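Local coordinates for 378aa long hypothetical citrate synthase (Sulfolobus tokodaii, PDB 1VGM), which is a hypothetical member of the citrate synthase family, a largely helical protein whose assembly holds two copies of the chain, at residues Q61-N64 against Q65-I69; S189-A192 against A193-S197. One frame throughout, in Å; residues are numbered along the deposited sequence.

Contact 1: Q61-N64 against Q65-I69; sequences QQLN and QIKGI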
loop_
_atom_site.group_PDB
_atom_site.type_symbol
_atom_site.label_atom_id
_atom_site.label_comp_id
_atom_site.label_asym_id
_atom_site.label_seq_id
_atom_site.Cartn_x
_atom_site.Cartn_y
_atom_site.Cartn_z
ATOM N N GLN A 61 6.720 35.836 2.455
ATOM C CA GLN A 61 5.818 35.676 1.319
ATOM C C GLN A 61 5.558 34.199 1.038
ATOM O O GLN A 61 4.405 33.781 0.890
ATOM C CB GLN A 61 6.401 36.339 0.070
ATOM C CG GLN A 61 6.735 37.810 0.263
ATOM C CD GLN A 61 8.213 38.038 0.543
ATOM O OE1 GLN A 61 8.990 38.322 -0.376
ATOM N NE2 GLN A 61 8.610 37.908 1.812
ATOM N N GLN A 62 6.630 33.414 0.971
ATOM C CA GLN A 62 6.510 31.982 0.727
ATOM C C GLN A 62 5.733 31.271 1.833
ATOM O O GLN A 62 4.922 30.393 1.549
ATOM C CB GLN A 62 7.898 31.349 0.569
ATOM C CG GLN A 62 8.663 31.876 -0.651
ATOM C CD GLN A 62 10.153 31.578 -0.596
ATOM O OE1 GLN A 62 10.764 31.597 0.471
ATOM N NE2 GLN A 62 10.742 31.307 -1.751
ATOM N N LEU A 63 5.976 31.645 3.088
ATOM C CA LEU A 63 5.245 31.053 4.210
ATOM C C LEU A 63 3.754 31.365 4.114
ATOM O O LEU A 63 2.919 30.512 4.397
ATOM C CB LEU A 63 5.790 31.573 5.542
ATOM C CG LEU A 63 5.101 31.136 6.845
ATOM C CD1 LEU A 63 5.014 29.623 6.934
ATOM C CD2 LEU A 63 5.878 31.685 8.027
ATOM N N ASN A 64 3.417 32.586 3.708
ATOM C CA ASN A 64 2.015 32.955 3.542
ATOM C C ASN A 64 1.354 32.190 2.398
ATOM O O ASN A 64 0.148 31.942 2.416
ATOM C CB ASN A 64 1.882 34.461 3.306
ATOM C CG ASN A 64 1.877 35.254 4.606
ATOM O OD1 ASN A 64 1.513 34.731 5.656
ATOM N ND2 ASN A 64 2.283 36.519 4.537
ATOM N N GLN A 65 2.144 31.807 1.407
ATOM C CA GLN A 65 1.630 30.970 0.342
ATOM C C GLN A 65 1.315 29.555 0.837
ATOM O O GLN A 65 0.265 29.008 0.507
ATOM C CB GLN A 65 2.627 30.946 -0.824
ATOM C CG GLN A 65 2.666 32.278 -1.575
ATOM C CD GLN A 65 3.751 32.355 -2.633
ATOM O OE1 GLN A 65 4.906 32.009 -2.389
ATOM N NE2 GLN A 65 3.381 32.824 -3.818
ATOM N N ILE A 66 2.203 28.972 1.642
ATOM C CA ILE A 66 1.915 27.687 2.283
ATOM C C ILE A 66 0.606 27.733 3.062
ATOM O O ILE A 66 -0.256 26.875 2.887
ATOM C CB ILE A 66 3.023 27.266 3.278
ATOM C CG1 ILE A 66 4.369 27.155 2.559
ATOM C CG2 ILE A 66 2.658 25.917 3.920
ATOM C CD1 ILE A 66 4.424 26.025 1.546
ATOM N N LYS A 67 0.465 28.732 3.931
ATOM C CA LYS A 67 -0.730 28.856 4.763
ATOM C C LYS A 67 -1.992 29.042 3.912
ATOM O O LYS A 67 -3.061 28.514 4.237
ATOM C CB LYS A 67 -0.567 30.033 5.740
ATOM C CG LYS A 67 0.618 29.882 6.692
ATOM C CD LYS A 67 0.770 31.073 7.636
ATOM C CE LYS A 67 1.745 30.743 8.766
ATOM N NZ LYS A 67 2.022 31.892 9.684
ATOM N N GLY A 68 -1.856 29.782 2.816
ATOM C CA GLY A 68 -2.963 29.962 1.893
ATOM C C GLY A 68 -3.447 28.676 1.234
ATOM O O GLY A 68 -4.649 28.454 1.096
ATOM N N ILE A 69 -2.520 27.823 0.817
ATOM C CA ILE A 69 -2.911 26.541 0.254
ATOM C C ILE A 69 -3.576 25.670 1.316
ATOM O O ILE A 69 -4.633 25.086 1.083
ATOM C CB ILE A 69 -1.695 25.793 -0.323
ATOM C CG1 ILE A 69 -1.138 26.571 -1.524
ATOM C CG2 ILE A 69 -2.100 24.378 -0.734
ATOM C CD1 ILE A 69 0.281 26.153 -1.937
HETATM O O HOH W 1 2.706 33.820 8.181
#
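Leu63 and Lys67 meet one turn apart, at positions i and i+4 of the alpha helix 60-71, a worked example of a helix in a citrate synthase-like, mainly helical fold with buried Leu63 and Ile66 on one face and exposed Gln61, Asn64 and Gln65 on another. The packed side is carried by Leu63 and Ile66. Leu63 swings CG opposite its own backbone N (chi1 176°), which brings the branch toward the next turn, where CG and CD1 each lie 3.9 Å from Lys67 CE. The lysine chain leans back from its backbone along Leu63, Lys67 CG passing 3.3 Å from Leu63 O, while the same carbonyl accepts Lys67 N at 3.1 Å in a nearly straight bond (168° at the hydrogen). Ile66 adds to this side by setting CG1 3.4 Å from Gln62 O. Helix 45-54 covers the face, with Leu63 resting on Glu46 and Glu47 and Ile66 on His50, and Leu63 also packs against Ile375 of the second subunit.

The other side is looser and more open to solvent. Asn64 OD1 takes a hydrogen from a water at 2.9 Å; a second leg from this water to Lys67 NZ is too short to be trusted, and a bridge between the two side chains remains doubtful. Gln65, its chain extended beyond CG, lies back alongside the preceding turn and makes a loose contact with the side chain of Gln62, where Gln62 CG and Gln65 OE1 are 4.1 Å apart. Nearer the backbone, Gln65 CG lies 3.4 Å from Gln61 O, and Gln65 OE1 reaches to 3.5 Å from Gln62 CA.

Contact 2: S189-A192 against A193-S197; sequences STTA and ALVAS
Thr190 and Leu194 run alongside each other, one turn apart on helix 188-197, a buried alpha helix of the citrate synthase fold. The backbone supplies the first kind of interaction: four successive i to i+4 hydrogen bonds, from Ala193 N to Ser189 O through to Ala196 N to Ala192 O, join the two halves of the helix, all with N-H...O angles above 155°.

Side-chain polar groups form a second class. Those of Ser189 and Thr191 find their partners beyond the two halves, Ser189 OG bonding His219 NE2 and Thr191 OG1 turning back to Pro187 O. Near the C-terminal end, by contrast, Ser197 OG folds onto its own helix and donates to Leu194 O at 2.8 Å, meeting that carbonyl well off its axis (115° at the oxygen).

Van der Waals contacts make up the rest. Between methyls, Thr190 CG2 is 4.2 Å from Leu194 CD1, a light touch. The small alanines sit where partners approach: Ala192 lies on Ala213 of helix 203-214 and on Val195 of the second subunit, while Ala196 touches Cys206 of its own chain and Ala212 of the second subunit. Leu194 also touches Tyr350 of helix 331-353, and Val195 packs on Ala188 of the second subunit. Carbon against carbonyl oxygen is closer: Leu194 CG sits 3.3 Å from Thr190 O. In Val195, CG1 stands anti to the backbone N (chi1 171°), putting the other methyl, CG2, beside that N and 3.2 Å from Thr191 O.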
loop_
_atom_site.group_PDB
_atom_site.type_symbol
_atom_site.label_atom_id
_atom_site.label_comp_id
_atom_site.label_asym_id
_atom_site.label_seq_id
_atom_site.Cartn_x
_atom_site.Cartn_y
_atom_site.Cartn_z
ATOM N N SER A 189 6.338 1.789 6.064
ATOM C CA SER A 189 5.376 2.718 5.473
ATOM C C SER A 189 6.005 3.541 4.363
ATOM O O SER A 189 5.496 3.565 3.243
ATOM C CB SER A 189 4.778 3.650 6.536
ATOM O OG SER A 189 5.782 4.307 7.286
ATOM N N THR A 190 7.110 4.215 4.658
ATOM C CA THR A 190 7.817 4.963 3.623
ATOM C C THR A 190 8.186 4.050 2.441
ATOM O O THR A 190 8.127 4.460 1.283
ATOM C CB THR A 190 9.091 5.610 4.198
ATOM O OG1 THR A 190 8.747 6.375 5.359
ATOM C CG2 THR A 190 9.743 6.532 3.170
ATOM N N THR A 191 8.561 2.808 2.735
ATOM C CA THR A 191 8.955 1.872 1.680
ATOM C C THR A 191 7.763 1.565 0.776
ATOM O O THR A 191 7.879 1.572 -0.450
ATOM C CB THR A 191 9.497 0.547 2.281
ATOM O OG1 THR A 191 10.584 0.840 3.170
ATOM C CG2 THR A 191 9.980 -0.407 1.178
ATOM N N ALA A 192 6.611 1.309 1.384
ATOM C CA ALA A 192 5.418 0.969 0.622
ATOM C C ALA A 192 4.976 2.148 -0.256
ATOM O O ALA A 192 4.538 1.956 -1.388
ATOM C CB ALA A 192 4.287 0.556 1.577
ATOM N N ALA A 193 5.097 3.369 0.255
ATOM C CA ALA A 193 4.764 4.544 -0.557
ATOM C C ALA A 193 5.707 4.680 -1.758
ATOM O O ALA A 193 5.283 4.981 -2.872
ATOM C CB ALA A 193 4.824 5.809 0.295
ATOM N N LEU A 194 6.994 4.468 -1.525
ATOM C CA LEU A 194 7.958 4.507 -2.610
ATOM C C LEU A 194 7.636 3.451 -3.667
ATOM O O LEU A 194 7.689 3.723 -4.872
ATOM C CB LEU A 194 9.367 4.290 -2.065
ATOM C CG LEU A 194 9.900 5.500 -1.299
ATOM C CD1 LEU A 194 11.164 5.120 -0.521
ATOM C CD2 LEU A 194 10.162 6.632 -2.278
ATOM N N VAL A 195 7.296 2.249 -3.213
ATOM C CA VAL A 195 6.995 1.168 -4.134
ATOM C C VAL A 195 5.806 1.537 -5.024
ATOM O O VAL A 195 5.820 1.272 -6.223
ATOM C CB VAL A 195 6.692 -0.145 -3.376
ATOM C CG1 VAL A 195 6.156 -1.198 -4.341
ATOM C CG2 VAL A 195 7.951 -0.651 -2.696
ATOM N N ALA A 196 4.786 2.158 -4.438
ATOM C CA ALA A 196 3.641 2.637 -5.217
ATOM C C ALA A 196 4.023 3.797 -6.141
ATOM O O ALA A 196 3.549 3.880 -7.273
ATOM C CB ALA A 196 2.515 3.067 -4.281
ATOM N N SER A 197 4.867 4.707 -5.662
ATOM C CA SER A 197 5.221 5.859 -6.484
ATOM C C SER A 197 6.044 5.390 -7.681
ATOM O O SER A 197 6.028 6.015 -8.739
ATOM C CB SER A 197 6.023 6.883 -5.680
ATOM O OG SER A 197 7.353 6.439 -5.495
#

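Followed from the N terminus, contact 1 comes first, within helix 60-71, and contact 2 follows within helix 188-197. Each joins neighbouring turns of a single helix, so neither closes a loop; they run in series along the chain, neither nesting nor crossing. Their centres are 28 Å apart and their nearest atoms about 20 Å, without touching. The first sits toward the outside of the chain and ties its helix to helix 45-54, and through Ile69 to helix 117-139. The second is buried nearer the centre, against helices 203-214 and 331-353. Both reach the second subunit, contact 1 through one residue and contact 2 through four.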